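Local coordinates for protein esterase LipW (Mycobacterium marinum, PDB 3QH4) that probably hydrolyses ester bonds, as an esterase of the alpha/beta hydrolase fold, at residues Thr103-Arg106 with Gln107-Leu111; Pro212-Asp215 with Gly216-Ser220; Ala219-Met222 with Trp223-Tyr226; Thr299-Arg302 with Leu303-Met306. All coordinates share one frame; numbering follows the deposited sequence.

Contact 1: residues Thr103-Arg106 with Gln107-Leu111; sequences TDHR and QCLEL
Arg106 and Glu110, one helical turn apart, form an i to i+4 salt bridge on the first turns of helix 105-115, the helix of the beta-alpha-beta unit that links strands 85-91 and 118-122 of the alpha/beta hydrolase fold. From CB, beside the backbone N of Gln107, the Arg106 chain leaves with CG anti to its own N (chi1 -179°) and bends at chi2, which brings the rest of it over the next turn. CD then lies 3.6 Å from Glu110 OE2, and NE donates to that same oxygen at 2.8 Å. The bond is almost straight, 172° at the hydrogen. OE2 lies in the guanidinium plane and receives NE on its anti lone pair, with the two planar groups turned 45° from one another. At the far end, NH2 donates to a water at 3.0 Å and is also paired with Glu296. Glu110 is gripped from its other oxygen too, since OE1 forms salt bridges with Arg113 and Arg114; these arginines would be expected to favour the carboxylate form.

His105 makes the second side-chain pair: Leu109 CG sits over one face of the imidazole, 4.3 Å from its centroid, as a CH-pi contact. The ring's nitrogens are fixed by Tyr78 at ND1 and Thr53 at NE2. Asp104 occupies the N-cap position, but its carboxylate turns to Tyr90 and Ala93, and it is Asp104 O that accepts from Cys108 N. The water that accepts from Arg106 NH2 donates to Glu110 OE2 at 2.6 Å, closing a small ring beside the direct bridge.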
ATOM      1  N   THR A 103     -11.175   0.303  -0.460  1.00  7.16           N
ATOM      2  CA  THR A 103     -10.362   1.433   0.022  1.00  6.50           C
ATOM      3  C   THR A 103      -9.485   2.013  -1.085  1.00  5.45           C
ATOM      4  O   THR A 103      -9.554   3.225  -1.382  1.00  6.96           O
ATOM      5  CB  THR A 103      -9.500   1.019   1.196  1.00  5.87           C
ATOM      6  OG1 THR A 103     -10.356   0.498   2.245  1.00  6.02           O
ATOM      7  CG2 THR A 103      -8.652   2.231   1.677  1.00  7.45           C
ATOM      8  N   ASP A 104      -8.670   1.146  -1.684  1.00  6.02           N
ATOM      9  CA  ASP A 104      -7.728   1.527  -2.730  1.00  5.51           C
ATOM     10  C   ASP A 104      -8.196   0.980  -4.076  1.00  5.70           C
ATOM     11  O   ASP A 104      -7.389   0.657  -4.959  1.00  5.80           O
ATOM     12  CB  ASP A 104      -6.337   0.964  -2.403  1.00  5.32           C
ATOM     13  CG  ASP A 104      -5.619   1.766  -1.323  1.00  7.81           C
ATOM     14  OD1 ASP A 104      -6.102   2.858  -0.945  1.00  9.87           O
ATOM     15  OD2 ASP A 104      -4.532   1.315  -0.924  1.00  6.54           O
ATOM     16  N   HIS A 105      -9.515   0.862  -4.233  1.00  5.09           N
ATOM     17  CA  HIS A 105     -10.081   0.380  -5.521  1.00  5.84           C
ATOM     18  C   HIS A 105      -9.592   1.237  -6.713  1.00  5.17           C
ATOM     19  O   HIS A 105      -9.205   0.682  -7.735  1.00  6.61           O
ATOM     20  CB  HIS A 105     -11.604   0.380  -5.386  1.00  5.57           C
ATOM     21  CG  HIS A 105     -12.356  -0.149  -6.572  1.00  7.36           C
ATOM     22  ND1 HIS A 105     -12.366  -1.486  -6.925  1.00  6.71           N
ATOM     23  CD2 HIS A 105     -13.201   0.472  -7.426  1.00  7.37           C
ATOM     24  CE1 HIS A 105     -13.147  -1.651  -7.980  1.00  7.07           C
ATOM     25  NE2 HIS A 105     -13.680  -0.484  -8.295  1.00  7.71           N
ATOM     26  N   ARG A 106      -9.591   2.559  -6.565  1.00  6.51           N
ATOM     27  CA  ARG A 106      -9.146   3.432  -7.657  1.00  6.42           C
ATOM     28  C   ARG A 106      -7.689   3.115  -8.016  1.00  6.37           C
ATOM     29  O   ARG A 106      -7.355   2.975  -9.187  1.00  6.44           O
ATOM     30  CB  ARG A 106      -9.297   4.907  -7.290  1.00  6.51           C
ATOM     31  CG  ARG A 106      -8.855   5.871  -8.408  1.00  5.40           C
ATOM     32  CD  ARG A 106      -9.687   5.739  -9.687  1.00  7.14           C
ATOM     33  NE  ARG A 106      -9.339   6.790 -10.662  1.00  8.37           N
ATOM     34  CZ  ARG A 106      -9.833   8.025 -10.660  1.00  9.01           C
ATOM     35  NH1 ARG A 106     -10.697   8.426  -9.708  1.00  8.88           N
ATOM     36  NH2 ARG A 106      -9.431   8.886 -11.603  1.00 10.25           N
ATOM     37  N   GLN A 107      -6.820   3.025  -6.999  1.00  5.13           N
ATOM     38  CA  GLN A 107      -5.420   2.702  -7.236  1.00  5.49           C
ATOM     39  C   GLN A 107      -5.269   1.400  -8.025  1.00  5.59           C
ATOM     40  O   GLN A 107      -4.442   1.317  -8.943  1.00  5.77           O
ATOM     41  CB  GLN A 107      -4.677   2.650  -5.887  1.00  5.60           C
ATOM     42  CG  GLN A 107      -3.235   2.023  -5.882  1.00  7.53           C
ATOM     43  CD  GLN A 107      -2.170   2.940  -6.526  1.00  6.93           C
ATOM     44  OE1 GLN A 107      -1.409   3.614  -5.819  1.00 10.43           O
ATOM     45  NE2 GLN A 107      -2.096   2.931  -7.851  1.00  9.39           N
ATOM     46  N   CYS A 108      -6.066   0.385  -7.659  1.00  5.24           N
ATOM     47  CA  CYS A 108      -5.981  -0.929  -8.303  1.00  5.41           C
ATOM     48  C   CYS A 108      -6.407  -0.815  -9.760  1.00  4.94           C
ATOM     49  O   CYS A 108      -5.764  -1.415 -10.635  1.00  6.19           O
ATOM     50  CB  CYS A 108      -6.825  -1.983  -7.558  1.00  4.83           C
ATOM     51  SG  CYS A 108      -6.073  -2.446  -5.966  1.00  6.79           S
ATOM     52  N   LEU A 109      -7.480  -0.065 -10.022  1.00  6.05           N
ATOM     53  CA  LEU A 109      -7.971   0.100 -11.383  1.00  6.29           C
ATOM     54  C   LEU A 109      -6.900   0.769 -12.241  1.00  6.79           C
ATOM     55  O   LEU A 109      -6.699   0.419 -13.417  1.00  7.76           O
ATOM     56  CB  LEU A 109      -9.258   0.936 -11.425  1.00  6.75           C
ATOM     57  CG  LEU A 109     -10.479   0.226 -10.815  1.00  7.07           C
ATOM     58  CD1 LEU A 109     -11.542   1.287 -10.567  1.00  8.51           C
ATOM     59  CD2 LEU A 109     -11.015  -0.926 -11.706  1.00  7.57           C
ATOM     60  N   GLU A 110      -6.244   1.764 -11.646  1.00  6.51           N
ATOM     61  CA  GLU A 110      -5.209   2.519 -12.365  1.00  6.40           C
ATOM     62  C   GLU A 110      -4.022   1.641 -12.680  1.00  6.83           C
ATOM     63  O   GLU A 110      -3.522   1.660 -13.813  1.00  6.64           O
ATOM     64  CB  GLU A 110      -4.806   3.799 -11.620  1.00  6.74           C
ATOM     65  CG  GLU A 110      -5.975   4.806 -11.431  1.00  7.27           C
ATOM     66  CD  GLU A 110      -6.486   5.440 -12.713  1.00  8.23           C
ATOM     67  OE1 GLU A 110      -5.772   5.450 -13.743  1.00  7.52           O
ATOM     68  OE2 GLU A 110      -7.632   5.928 -12.686  1.00  9.45           O
ATOM     69  N   LEU A 111      -3.577   0.840 -11.707  1.00  6.83           N
ATOM     70  CA  LEU A 111      -2.456  -0.079 -11.952  1.00  7.00           C
ATOM     71  C   LEU A 111      -2.785  -1.081 -13.060  1.00  6.97           C
ATOM     72  O   LEU A 111      -2.001  -1.257 -13.992  1.00  6.88           O
ATOM     73  CB  LEU A 111      -2.078  -0.843 -10.681  1.00  7.46           C
ATOM     74  CG  LEU A 111      -1.461  -0.035  -9.541  1.00 10.54           C
ATOM     75  CD1 LEU A 111      -1.168  -0.947  -8.345  1.00 12.48           C
ATOM     76  CD2 LEU A 111      -0.173   0.669  -9.995  1.00 13.06           C
TER
HETATM   77  O   HOH W   1      -7.536   8.266 -13.820  1.00  9.54           O

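Contact 2: residues Pro212-Asp215 with Gly216-Ser220; sequences PAFD and GEAAS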
ATOM      1  N   PRO A 212      -2.441  17.155   8.075  1.00  7.44           N
ATOM      2  CA  PRO A 212      -3.729  16.543   7.757  1.00  7.38           C
ATOM      3  C   PRO A 212      -3.580  15.119   7.190  1.00  7.50           C
ATOM      4  O   PRO A 212      -2.495  14.746   6.743  1.00  7.07           O
ATOM      5  CB  PRO A 212      -4.298  17.469   6.683  1.00  8.55           C
ATOM      6  CG  PRO A 212      -3.077  18.039   5.979  1.00  7.39           C
ATOM      7  CD  PRO A 212      -1.983  18.108   7.042  1.00  7.35           C
ATOM      8  N   ALA A 213      -4.673  14.356   7.253  1.00  7.53           N
ATOM      9  CA  ALA A 213      -4.829  13.014   6.635  1.00  7.41           C
ATOM     10  C   ALA A 213      -4.108  11.896   7.383  1.00  7.77           C
ATOM     11  O   ALA A 213      -4.733  10.907   7.774  1.00  8.36           O
ATOM     12  CB  ALA A 213      -4.487  13.028   5.125  1.00  8.16           C
ATOM     13  N   PHE A 214      -2.806  12.067   7.600  1.00  6.94           N
ATOM     14  CA  PHE A 214      -2.061  11.196   8.502  1.00  6.89           C
ATOM     15  C   PHE A 214      -0.893  11.990   9.039  1.00  5.89           C
ATOM     16  O   PHE A 214      -0.381  12.904   8.379  1.00  6.43           O
ATOM     17  CB  PHE A 214      -1.546   9.919   7.814  1.00  6.64           C
ATOM     18  CG  PHE A 214      -1.583   8.704   8.729  1.00  7.44           C
ATOM     19  CD1 PHE A 214      -2.782   8.009   8.927  1.00  8.23           C
ATOM     20  CD2 PHE A 214      -0.432   8.290   9.396  1.00  5.79           C
ATOM     21  CE1 PHE A 214      -2.827   6.883   9.796  1.00  8.28           C
ATOM     22  CE2 PHE A 214      -0.443   7.176  10.253  1.00  7.82           C
ATOM     23  CZ  PHE A 214      -1.633   6.482  10.470  1.00  7.32           C
ATOM     24  N   ASP A 215      -0.456  11.636  10.243  1.00  5.77           N
ATOM     25  CA  ASP A 215       0.582  12.414  10.893  1.00  5.95           C
ATOM     26  C   ASP A 215       1.413  11.535  11.791  1.00  5.55           C
ATOM     27  O   ASP A 215       1.165  10.311  11.895  1.00  4.85           O
ATOM     28  CB  ASP A 215      -0.019  13.659  11.618  1.00  5.64           C
ATOM     29  CG  ASP A 215      -0.961  13.294  12.762  1.00  8.26           C
ATOM     30  OD1 ASP A 215      -0.634  12.346  13.507  1.00  8.15           O
ATOM     31  OD2 ASP A 215      -2.006  13.985  12.972  1.00  7.79           O
ATOM     32  N   GLY A 216       2.434  12.152  12.397  1.00  5.64           N
ATOM     33  CA  GLY A 216       3.420  11.438  13.195  1.00  6.55           C
ATOM     34  C   GLY A 216       2.838  10.873  14.489  1.00  7.35           C
ATOM     35  O   GLY A 216       3.285   9.816  14.996  1.00  7.00           O
ATOM     36  N   GLU A 217       1.875  11.590  15.053  1.00  6.09           N
ATOM     37  CA  GLU A 217       1.230  11.075  16.258  0.50  7.32           C
ATOM     38  C   GLU A 217       0.405   9.829  15.949  1.00  7.29           C
ATOM     39  O   GLU A 217       0.491   8.826  16.684  1.00  7.27           O
ATOM     40  CB  GLU A 217       0.442  12.171  16.958  0.50  7.59           C
ATOM     41  CG  GLU A 217       1.398  13.224  17.454  0.50  7.69           C
ATOM     42  CD  GLU A 217       0.742  14.371  18.185  0.50 11.84           C
ATOM     43  OE1 GLU A 217      -0.446  14.273  18.565  0.50 11.72           O
ATOM     44  OE2 GLU A 217       1.448  15.381  18.385  0.50 12.63           O
ATOM     45  N   ALA A 218      -0.357   9.864  14.863  1.00  6.85           N
ATOM     46  CA  ALA A 218      -1.071   8.668  14.411  1.00  6.39           C
ATOM     47  C   ALA A 218      -0.107   7.523  14.089  1.00  6.29           C
ATOM     48  O   ALA A 218      -0.427   6.369  14.324  1.00  5.68           O
ATOM     49  CB  ALA A 218      -1.950   8.984  13.188  1.00  6.45           C
ATOM     50  N   ALA A 219       1.069   7.841  13.548  1.00  5.55           N
ATOM     51  CA  ALA A 219       2.008   6.791  13.168  1.00  5.12           C
ATOM     52  C   ALA A 219       2.486   6.032  14.423  1.00  5.22           C
ATOM     53  O   ALA A 219       2.625   4.790  14.405  1.00  4.24           O
ATOM     54  CB  ALA A 219       3.165   7.386  12.371  1.00  5.71           C
ATOM     55  N   SER A 220       2.677   6.768  15.517  1.00  5.21           N
ATOM     56  CA  SER A 220       3.058   6.141  16.776  0.60  6.14           C
ATOM     57  C   SER A 220       1.968   5.177  17.281  1.00  6.01           C
ATOM     58  O   SER A 220       2.269   4.014  17.646  1.00  6.08           O
ATOM     59  CB  SER A 220       3.379   7.177  17.841  0.60  6.59           C
ATOM     60  OG  SER A 220       3.606   6.509  19.073  0.60  9.26           O
TER
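Asp215 is the N-cap of helix 216-227: its side chain accepts from Ala218 N, while its carbonyl takes the i to i+4 bond from Ala219 N. Among the polar contacts, Asp215 OD1 meets Ala218 N at 2.8 Å; the bond is nearly straight, 176° at the hydrogen, and meets the oxygen almost along its C-O axis. A chi1 of 64° sets CG between the backbone N and the carbonyl carbon, folding the carboxylate back over the first turn. Asp215 O receives Ala219 N at 3.0 Å in a more bent bond. The helix N-terminus and the Ala218 amide would tend to stabilise the negative carboxylate, whose OD2 is also in a salt bridge with Arg26.

The apolar contacts belong to Phe214. Ala218 CB lies over one face of its ring, 3.9 Å from the centroid and 19° off the normal, a CH-pi contact displaced toward the rim. Phe214 CE2 also reaches Ala219 CB at 4.2 Å. Phe29 meets the same aromatic ring edge-to-face.

The whole is an aspartate N-cap with a contact resembling a hydrophobic staple, in which Phe214, the residue before the cap, meets Ala219, the fourth residue of the helix.

Contact 3: residues Ala219-Met222 with Trp223-Tyr226; sequences ASLM and WRHY
Met222 and Trp223 pack side by side on helix 216-227, their side chains pointing the same way, and form the close part of this contact. Met222 leaves with CG anti to its backbone N (chi1 174°), stays extended through chi2 and turns at chi3, which swings the methyl over the indole. CE then lies over the five-membered ring, 3.8 Å from its centroid and 28° off the normal, a CH-pi contact that brings CE to 3.5 Å from Trp223 NE1. Met222 SD sits farther above the same face, 5.3 Å from that centroid, a Met-aromatic contact at a distance. Both residues are buried.

A second close approach is made by a carbonyl: Leu221 O stands over one face of the His225 imidazole, 3.3 Å from CD2, while also accepting from His225 N at 2.9 Å. The ring's NE2 is tied to Phe29 O, which helps fix its rotation.

The solvent side is looser. Arg224, exposed, bends at chi3 and lays its guanidinium back along the helix, where NH2 lies 3.5 Å from Leu221 CD1. Leu221 and Ser220 are only partly exposed. All three touch a crystal neighbour, so their packing here may owe something to the lattice.

Four i to i+4 backbone bonds, Trp223 to Ala219 through Tyr226 to Met222, run through both parts. Met222 and Trp223 face the loop residue Val196, Ser220 and Trp223 lie against Arg205 of helix 203-207, and Tyr226 stacks on Phe96.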
ATOM      1  N   ALA A 219       1.069   7.841  13.548  1.00  5.55           N
ATOM      2  CA  ALA A 219       2.008   6.791  13.168  1.00  5.12           C
ATOM      3  C   ALA A 219       2.486   6.032  14.423  1.00  5.22           C
ATOM      4  O   ALA A 219       2.625   4.790  14.405  1.00  4.24           O
ATOM      5  CB  ALA A 219       3.165   7.386  12.371  1.00  5.71           C
ATOM      6  N   SER A 220       2.677   6.768  15.517  1.00  5.21           N
ATOM      7  CA  SER A 220       3.058   6.141  16.776  0.60  6.14           C
ATOM      8  C   SER A 220       1.968   5.177  17.281  1.00  6.01           C
ATOM      9  O   SER A 220       2.269   4.014  17.646  1.00  6.08           O
ATOM     10  CB  SER A 220       3.379   7.177  17.841  0.60  6.59           C
ATOM     11  OG  SER A 220       3.606   6.509  19.073  0.60  9.26           O
ATOM     12  N   LEU A 221       0.722   5.647  17.305  1.00  5.96           N
ATOM     13  CA  LEU A 221      -0.425   4.794  17.693  1.00  7.13           C
ATOM     14  C   LEU A 221      -0.553   3.592  16.759  1.00  6.34           C
ATOM     15  O   LEU A 221      -0.794   2.468  17.219  1.00  6.17           O
ATOM     16  CB  LEU A 221      -1.735   5.583  17.649  1.00  8.13           C
ATOM     17  CG  LEU A 221      -2.135   6.366  18.909  1.00 12.65           C
ATOM     18  CD1 LEU A 221      -1.005   7.187  19.388  1.00 15.78           C
ATOM     19  CD2 LEU A 221      -3.349   7.251  18.608  1.00 14.19           C
ATOM     20  N   MET A 222      -0.392   3.840  15.457  1.00  4.73           N
ATOM     21  CA  MET A 222      -0.473   2.797  14.432  1.00  5.21           C
ATOM     22  C   MET A 222       0.454   1.628  14.754  1.00  5.24           C
ATOM     23  O   MET A 222       0.026   0.474  14.741  1.00  5.79           O
ATOM     24  CB  MET A 222      -0.106   3.407  13.045  1.00  5.13           C
ATOM     25  CG  MET A 222      -0.003   2.387  11.923  1.00  6.01           C
ATOM     26  SD  MET A 222       0.742   3.164  10.479  1.00  5.94           S
ATOM     27  CE  MET A 222       2.438   3.422  11.029  1.00  4.29           C
ATOM     28  N   TRP A 223       1.726   1.926  15.039  1.00  4.98           N
ATOM     29  CA  TRP A 223       2.711   0.882  15.328  1.00  5.86           C
ATOM     30  C   TRP A 223       2.309   0.173  16.609  1.00  5.90           C
ATOM     31  O   TRP A 223       2.463  -1.073  16.731  1.00  5.70           O
ATOM     32  CB  TRP A 223       4.138   1.443  15.406  1.00  5.04           C
ATOM     33  CG  TRP A 223       4.736   1.609  14.054  1.00  5.86           C
ATOM     34  CD1 TRP A 223       5.048   2.785  13.411  1.00  7.59           C
ATOM     35  CD2 TRP A 223       5.117   0.555  13.189  1.00  6.41           C
ATOM     36  NE1 TRP A 223       5.576   2.504  12.169  1.00  4.41           N
ATOM     37  CE2 TRP A 223       5.641   1.140  12.016  1.00  4.19           C
ATOM     38  CE3 TRP A 223       5.071  -0.849  13.290  1.00  6.62           C
ATOM     39  CZ2 TRP A 223       6.128   0.376  10.942  1.00  7.65           C
ATOM     40  CZ3 TRP A 223       5.550  -1.619  12.210  1.00  7.09           C
ATOM     41  CH2 TRP A 223       6.071  -0.998  11.051  1.00  5.23           C
ATOM     42  N   ARG A 224       1.774   0.928  17.574  1.00  6.84           N
ATOM     43  CA  ARG A 224       1.369   0.259  18.838  1.00  6.73           C
ATOM     44  C   ARG A 224       0.237  -0.745  18.619  1.00  7.37           C
ATOM     45  O   ARG A 224       0.299  -1.876  19.151  1.00  7.42           O
ATOM     46  CB  ARG A 224       1.023   1.281  19.946  1.00  7.19           C
ATOM     47  CG  ARG A 224       2.274   1.946  20.529  1.00 10.28           C
ATOM     48  CD  ARG A 224       2.066   2.365  21.990  1.00 18.56           C
ATOM     49  NE  ARG A 224       1.011   3.336  22.142  1.00 21.04           N
ATOM     50  CZ  ARG A 224       1.167   4.649  21.971  1.00 24.17           C
ATOM     51  NH1 ARG A 224       2.344   5.156  21.606  1.00 22.96           N
ATOM     52  NH2 ARG A 224       0.132   5.460  22.150  1.00 24.55           N
ATOM     53  N   HIS A 225      -0.787  -0.364  17.841  1.00  7.20           N
ATOM     54  CA  HIS A 225      -1.928  -1.276  17.607  1.00  7.64           C
ATOM     55  C   HIS A 225      -1.485  -2.532  16.857  1.00  7.21           C
ATOM     56  O   HIS A 225      -1.962  -3.627  17.144  1.00  6.55           O
ATOM     57  CB  HIS A 225      -3.022  -0.652  16.733  1.00  7.75           C
ATOM     58  CG  HIS A 225      -3.609   0.607  17.272  1.00  9.96           C
ATOM     59  ND1 HIS A 225      -3.941   0.782  18.597  1.00 14.61           N
ATOM     60  CD2 HIS A 225      -3.950   1.755  16.640  1.00 12.23           C
ATOM     61  CE1 HIS A 225      -4.430   1.999  18.765  1.00 15.62           C
ATOM     62  NE2 HIS A 225      -4.441   2.610  17.593  1.00 10.89           N
ATOM     63  N   TYR A 226      -0.604  -2.334  15.875  1.00  6.79           N
ATOM     64  CA  TYR A 226      -0.135  -3.389  14.992  1.00  5.61           C
ATOM     65  C   TYR A 226       0.764  -4.376  15.722  1.00  6.42           C
ATOM     66  O   TYR A 226       0.611  -5.586  15.552  1.00  6.32           O
ATOM     67  CB  TYR A 226       0.670  -2.761  13.854  1.00  5.68           C
ATOM     68  CG  TYR A 226       1.090  -3.742  12.798  1.00  5.67           C
ATOM     69  CD1 TYR A 226       0.156  -4.588  12.200  1.00  4.20           C
ATOM     70  CD2 TYR A 226       2.408  -3.809  12.375  1.00  5.09           C
ATOM     71  CE1 TYR A 226       0.527  -5.498  11.219  1.00  5.94           C
ATOM     72  CE2 TYR A 226       2.795  -4.708  11.384  1.00  4.00           C
ATOM     73  CZ  TYR A 226       1.845  -5.527  10.787  1.00  4.90           C
ATOM     74  OH  TYR A 226       2.249  -6.388   9.788  1.00  6.12           O
TER

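Contact 4: residues Thr299-Arg302 with Leu303-Met306; sequences TSQR and LFAM
Four consecutive i to i+4 bonds, from Leu303 N to Thr299 O through Met306 N to Arg302 O, join residues 299-302 to 303-306 as regular alpha-helix. They belong to the C-terminal helix 298-315, which packs beside helix 105-115 and against the edge strand 278-283 of the alpha/beta hydrolase sheet.

Phe304 carries the main side-chain contact. Its ring has Ser300 O over one face, 3.4 Å from CG, displaced toward the rim; the same oxygen accepts from Phe304 N at 3.0 Å. One carbonyl therefore serves a backbone bond and faces an aromatic ring. At the edge of the ring, in its plane, comes Gln301 NE2. The Gln301 chain bends at chi2 (-76°), curling its amide back toward the phenyl group, and the amide plane stands 81° to the ring, close to perpendicular. Pro295 O accepts from NE2 and Arg114 donates to OE1, so the amide is held at both ends while its NE2 sits against the ring edge.

On the buried side Leu303, its CG anti to the backbone N (chi1 171°), reaches Asp291 and Phe283 while its CB rests 3.3 Å from Ser300 O. Ser300 OG is held by Leu294 O. Where the helix faces helix 105-115, Phe304 touches Glu110 and Arg114, and Gln301 lies against Arg106. The nearest approach of the Gln301 amide to the phenyl ring is 3.7 Å, from NE2 to Phe304 CD2.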
ATOM      1  N   THR A 299      -1.030  15.979 -10.071  1.00  6.02           N
ATOM      2  CA  THR A 299       0.017  15.278  -9.320  1.00  6.25           C
ATOM      3  C   THR A 299      -0.322  13.809  -9.064  1.00  5.72           C
ATOM      4  O   THR A 299       0.544  12.931  -9.215  1.00  5.54           O
ATOM      5  CB  THR A 299       0.367  16.029  -8.006  1.00  5.62           C
ATOM      6  OG1 THR A 299       0.933  17.300  -8.344  1.00  7.40           O
ATOM      7  CG2 THR A 299       1.372  15.254  -7.179  1.00  7.29           C
ATOM      8  N   SER A 300      -1.580  13.556  -8.693  1.00  5.31           N
ATOM      9  CA  SER A 300      -2.080  12.197  -8.534  1.00  4.72           C
ATOM     10  C   SER A 300      -2.011  11.443  -9.845  1.00  4.50           C
ATOM     11  O   SER A 300      -1.625  10.275  -9.885  1.00  4.17           O
ATOM     12  CB  SER A 300      -3.517  12.208  -7.997  1.00  5.17           C
ATOM     13  OG  SER A 300      -3.530  12.953  -6.769  1.00  6.43           O
ATOM     14  N   GLN A 301      -2.375  12.118 -10.937  1.00  4.79           N
ATOM     15  CA  GLN A 301      -2.291  11.469 -12.243  1.00  5.54           C
ATOM     16  C   GLN A 301      -0.870  11.140 -12.639  1.00  5.08           C
ATOM     17  O   GLN A 301      -0.619  10.077 -13.224  1.00  5.64           O
ATOM     18  CB  GLN A 301      -2.987  12.318 -13.317  1.00  5.07           C
ATOM     19  CG  GLN A 301      -4.511  12.387 -13.112  1.00  6.98           C
ATOM     20  CD  GLN A 301      -5.207  11.073 -13.543  1.00  6.68           C
ATOM     21  OE1 GLN A 301      -5.019  10.604 -14.678  1.00  8.01           O
ATOM     22  NE2 GLN A 301      -5.993  10.485 -12.641  1.00  7.23           N
ATOM     23  N   ARG A 302       0.063  12.039 -12.333  1.00  5.78           N
ATOM     24  CA  ARG A 302       1.481  11.746 -12.595  1.00  5.79           C
ATOM     25  C   ARG A 302       1.956  10.540 -11.778  1.00  5.03           C
ATOM     26  O   ARG A 302       2.756   9.745 -12.268  1.00  4.95           O
ATOM     27  CB  ARG A 302       2.354  12.977 -12.321  1.00  6.06           C
ATOM     28  CG  ARG A 302       2.264  14.041 -13.438  1.00  9.34           C
ATOM     29  CD  ARG A 302       3.390  15.093 -13.278  1.00 14.01           C
ATOM     30  NE  ARG A 302       3.100  16.014 -12.188  1.00 22.02           N
ATOM     31  CZ  ARG A 302       2.483  17.189 -12.348  1.00 24.70           C
ATOM     32  NH1 ARG A 302       2.227  17.954 -11.293  1.00 26.84           N
ATOM     33  NH2 ARG A 302       2.097  17.583 -13.563  1.00 23.87           N
ATOM     34  N   LEU A 303       1.485  10.422 -10.531  1.00  4.04           N
ATOM     35  CA  LEU A 303       1.770   9.215  -9.736  1.00  3.85           C
ATOM     36  C   LEU A 303       1.274   7.951 -10.457  1.00  4.84           C
ATOM     37  O   LEU A 303       2.052   7.011 -10.650  1.00  4.42           O
ATOM     38  CB  LEU A 303       1.131   9.320  -8.313  1.00  3.37           C
ATOM     39  CG  LEU A 303       1.254   7.966  -7.569  1.00  4.60           C
ATOM     40  CD1 LEU A 303       2.663   7.731  -7.077  1.00  4.35           C
ATOM     41  CD2 LEU A 303       0.241   7.938  -6.400  1.00  4.16           C
ATOM     42  N   PHE A 304      -0.009   7.931 -10.838  1.00  4.73           N
ATOM     43  CA  PHE A 304      -0.595   6.763 -11.517  1.00  4.70           C
ATOM     44  C   PHE A 304       0.190   6.421 -12.799  1.00  5.26           C
ATOM     45  O   PHE A 304       0.435   5.264 -13.091  1.00  4.76           O
ATOM     46  CB  PHE A 304      -2.076   6.973 -11.838  1.00  5.63           C
ATOM     47  CG  PHE A 304      -2.970   7.184 -10.609  1.00  5.94           C
ATOM     48  CD1 PHE A 304      -2.731   6.518  -9.401  1.00  4.77           C
ATOM     49  CD2 PHE A 304      -4.068   8.032 -10.692  1.00  5.71           C
ATOM     50  CE1 PHE A 304      -3.575   6.733  -8.289  1.00  4.65           C
ATOM     51  CE2 PHE A 304      -4.916   8.253  -9.603  1.00  4.49           C
ATOM     52  CZ  PHE A 304      -4.686   7.575  -8.398  1.00  5.28           C
ATOM     53  N   ALA A 305       0.575   7.443 -13.554  1.00  5.23           N
ATOM     54  CA  ALA A 305       1.244   7.220 -14.838  1.00  4.43           C
ATOM     55  C   ALA A 305       2.612   6.616 -14.558  1.00  5.44           C
ATOM     56  O   ALA A 305       3.044   5.702 -15.280  1.00  6.15           O
ATOM     57  CB  ALA A 305       1.352   8.520 -15.611  1.00  5.30           C
ATOM     58  N   MET A 306       3.272   7.118 -13.500  1.00  5.27           N
ATOM     59  CA  MET A 306       4.607   6.672 -13.132  1.00  5.09           C
ATOM     60  C   MET A 306       4.581   5.208 -12.698  1.00  5.64           C
ATOM     61  O   MET A 306       5.449   4.406 -13.075  1.00  6.33           O
ATOM     62  CB  MET A 306       5.160   7.565 -12.012  1.00  4.28           C
ATOM     63  CG  MET A 306       6.567   7.229 -11.596  1.00  6.60           C
ATOM     64  SD  MET A 306       7.113   8.281 -10.236  1.00  6.41           S
ATOM     65  CE  MET A 306       6.961   9.893 -11.012  1.00  7.64           C
TER

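Contact 2 starts helix 216-227 and contact 3 carries it on, sharing Ala219 and Ser220; Phe214 CZ of contact 2 reaches Met222 SD of contact 3 at 4.1 Å. Contacts 1 and 4 lie on two adjacent helices that touch, as Glu110 CG meets Phe304 CD2 at 3.8 Å. Contacts 1 and 3 stand on opposite sides of the chain's centre, about 25 Å between centres. Contacts 1 and 2 are mainly buried, while 3 and 4 each have an exposed arginine. The cap belongs to a loop-helix junction, the Met-aromatic pair to the buried side of the same helix, and the salt bridge and amide-ring contact lie near the interface of helices 105-115 and 298-315.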